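Local coordinates for protein probable oxidoreductase (Pseudomonas aeruginosa, PDB 4B7C) that is a probable medium-chain dehydrogenase/reductase that likely uses NADP as cofactor in an oxidoreductase reaction, at residues B[221-226]-B[245-250]. Residues are numbered along the deposited sequence; the frame is centred on the assembly and turned at random.
Sequences VFFDNV and VLCGAI
Phe223 meets Cys247 and Val245 with different parts of its ring. Cys247 SG makes an oblique sulfur-aromatic contact at the CE1-CZ side of the Phe223 ring, 4.2 Å from its centroid and 41° off the normal. Val245 CG1 packs nearer the root, 3.9 Å from Phe223 CD2. With chi1 at 54°, Val245 CG1 stands between its own backbone N and carbonyl carbon, which brings it against Phe223 CA and the ring root. Helix 132-145 covers this side through Ala140. Asn225 OD1 touches Cys247 CB.

The backbones pair in parallel: Val245 N donates to Phe222 O, and Asp224 N to Val245 O at 2.9 Å. These are neighbouring strands, 219-224 and 242-246, of the six-stranded parallel sheet (order 3-2-1-4-5-6) of the Rossmann domain. Where strand 242-246 ends, Asp224 O accepts Cys247 N at 3.0 Å and, weakly, Gly248 N. Ile250 N meets Asn225 O on a lone pair, in the carbonyl plane.

Asp224 and Leu246 run side by side on the other face, with Leu246 CD2 3.8 Å from Asp224 OD2. Asp224 OD1 takes Val226 N from above the carboxylate plane, an Asx turn, and is also hydrogen-bonded to Gly227 N and Ser156 OG. A water donates to both Asp224 OD2 (2.8 Å) and Gly248 O (3.0 Å). Tyr265 of the second subunit packs on Leu246.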
loop_
_atom_site.group_PDB
_atom_site.type_symbol
_atom_site.label_atom_id
_atom_site.label_comp_id
_atom_site.label_asym_id
_atom_site.label_seq_id
_atom_site.Cartn_x
_atom_site.Cartn_y
_atom_site.Cartn_z
ATOM N N VAL B 221 -8.861 6.083 8.314
ATOM C CA VAL B 221 -8.542 4.656 8.381
ATOM C C VAL B 221 -9.584 3.878 7.627
ATOM O O VAL B 221 -10.787 4.051 7.858
ATOM C CB VAL B 221 -8.480 4.117 9.820
ATOM C CG1 VAL B 221 -8.225 2.614 9.803
ATOM C CG2 VAL B 221 -7.418 4.844 10.620
ATOM N N PHE B 222 -9.127 3.044 6.709
ATOM C CA PHE B 222 -9.995 2.087 6.049
ATOM C C PHE B 222 -9.593 0.674 6.449
ATOM O O PHE B 222 -8.479 0.203 6.169
ATOM C CB PHE B 222 -9.986 2.249 4.528
ATOM C CG PHE B 222 -10.866 1.268 3.803
ATOM C CD1 PHE B 222 -12.157 0.996 4.253
ATOM C CD2 PHE B 222 -10.423 0.617 2.670
ATOM C CE1 PHE B 222 -12.965 0.099 3.588
ATOM C CE2 PHE B 222 -11.230 -0.280 1.994
ATOM C CZ PHE B 222 -12.500 -0.546 2.459
ATOM N N PHE B 223 -10.525 0.003 7.114
ATOM C CA PHE B 223 -10.382 -1.391 7.516
ATOM C C PHE B 223 -11.053 -2.220 6.451
ATOM O O PHE B 223 -12.289 -2.269 6.376
ATOM C CB PHE B 223 -11.035 -1.615 8.900
ATOM C CG PHE B 223 -10.651 -2.912 9.574
ATOM C CD1 PHE B 223 -11.016 -4.132 9.046
ATOM C CD2 PHE B 223 -9.948 -2.903 10.770
ATOM C CE1 PHE B 223 -10.664 -5.315 9.677
ATOM C CE2 PHE B 223 -9.599 -4.085 11.405
ATOM C CZ PHE B 223 -9.940 -5.286 10.851
ATOM N N ASP B 224 -10.252 -2.918 5.651
ATOM C CA ASP B 224 -10.766 -3.647 4.482
ATOM C C ASP B 224 -10.816 -5.157 4.653
ATOM O O ASP B 224 -9.789 -5.824 4.823
ATOM C CB ASP B 224 -9.961 -3.313 3.216
ATOM C CG ASP B 224 -10.651 -3.795 1.940
ATOM O OD1 ASP B 224 -11.878 -4.061 1.955
ATOM O OD2 ASP B 224 -9.983 -3.883 0.893
ATOM N N ASN B 225 -12.037 -5.684 4.607
ATOM C CA ASN B 225 -12.289 -7.126 4.652
ATOM C C ASN B 225 -12.761 -7.695 3.332
ATOM O O ASN B 225 -12.877 -8.901 3.191
ATOM C CB ASN B 225 -13.350 -7.450 5.717
ATOM C CG ASN B 225 -12.883 -7.111 7.111
ATOM O OD1 ASN B 225 -11.901 -7.682 7.592
ATOM N ND2 ASN B 225 -13.559 -6.159 7.757
ATOM N N VAL B 226 -13.067 -6.825 2.371
ATOM C CA VAL B 226 -13.785 -7.263 1.162
ATOM C C VAL B 226 -13.057 -6.987 -0.150
ATOM O O VAL B 226 -13.125 -7.786 -1.077
ATOM C CB VAL B 226 -15.212 -6.648 1.107
ATOM C CG1 VAL B 226 -15.948 -6.908 2.418
ATOM C CG2 VAL B 226 -15.158 -5.160 0.828
ATOM N N VAL B 245 -5.800 -0.801 6.096
ATOM C CA VAL B 245 -5.384 -2.116 6.560
ATOM C C VAL B 245 -6.140 -3.193 5.812
ATOM O O VAL B 245 -7.375 -3.201 5.774
ATOM C CB VAL B 245 -5.515 -2.272 8.096
ATOM C CG1 VAL B 245 -6.905 -1.938 8.573
ATOM C CG2 VAL B 245 -5.121 -3.680 8.511
ATOM N N LEU B 246 -5.378 -4.091 5.190
ATOM C CA LEU B 246 -5.934 -5.199 4.434
ATOM C C LEU B 246 -5.938 -6.469 5.291
ATOM O O LEU B 246 -4.877 -6.969 5.693
ATOM C CB LEU B 246 -5.125 -5.470 3.163
ATOM C CG LEU B 246 -4.916 -4.295 2.217
ATOM C CD1 LEU B 246 -4.074 -4.777 1.031
ATOM C CD2 LEU B 246 -6.247 -3.706 1.761
ATOM N N CYS B 247 -7.136 -6.978 5.554
ATOM C CA CYS B 247 -7.323 -8.208 6.338
ATOM C C CYS B 247 -7.879 -9.351 5.518
ATOM O O CYS B 247 -7.752 -10.509 5.897
ATOM C CB CYS B 247 -8.276 -7.955 7.490
ATOM S SG CYS B 247 -7.548 -6.922 8.746
ATOM N N GLY B 248 -8.500 -9.021 4.387
ATOM C CA GLY B 248 -9.021 -10.028 3.481
ATOM C C GLY B 248 -9.657 -9.404 2.249
ATOM O O GLY B 248 -9.678 -8.176 2.117
ATOM N N ALA B 249 -10.173 -10.258 1.366
ATOM C CA ALA B 249 -10.897 -9.837 0.151
ATOM C C ALA B 249 -12.025 -10.819 -0.244
ATOM O O ALA B 249 -11.920 -11.598 -1.208
ATOM C CB ALA B 249 -9.918 -9.651 -1.002
ATOM N N ILE B 250 -13.138 -10.729 0.473
ATOM C CA ILE B 250 -14.232 -11.704 0.340
ATOM C C ILE B 250 -14.896 -11.650 -1.038
ATOM O O ILE B 250 -15.313 -12.677 -1.581
ATOM C CB ILE B 250 -15.350 -11.441 1.387
ATOM C CG1 ILE B 250 -14.878 -11.725 2.814
ATOM C CG2 ILE B 250 -16.567 -12.322 1.123
ATOM C CD1 ILE B 250 -15.698 -11.058 3.901
HETATM O O HOH W 1 -8.749 -6.215 0.017
#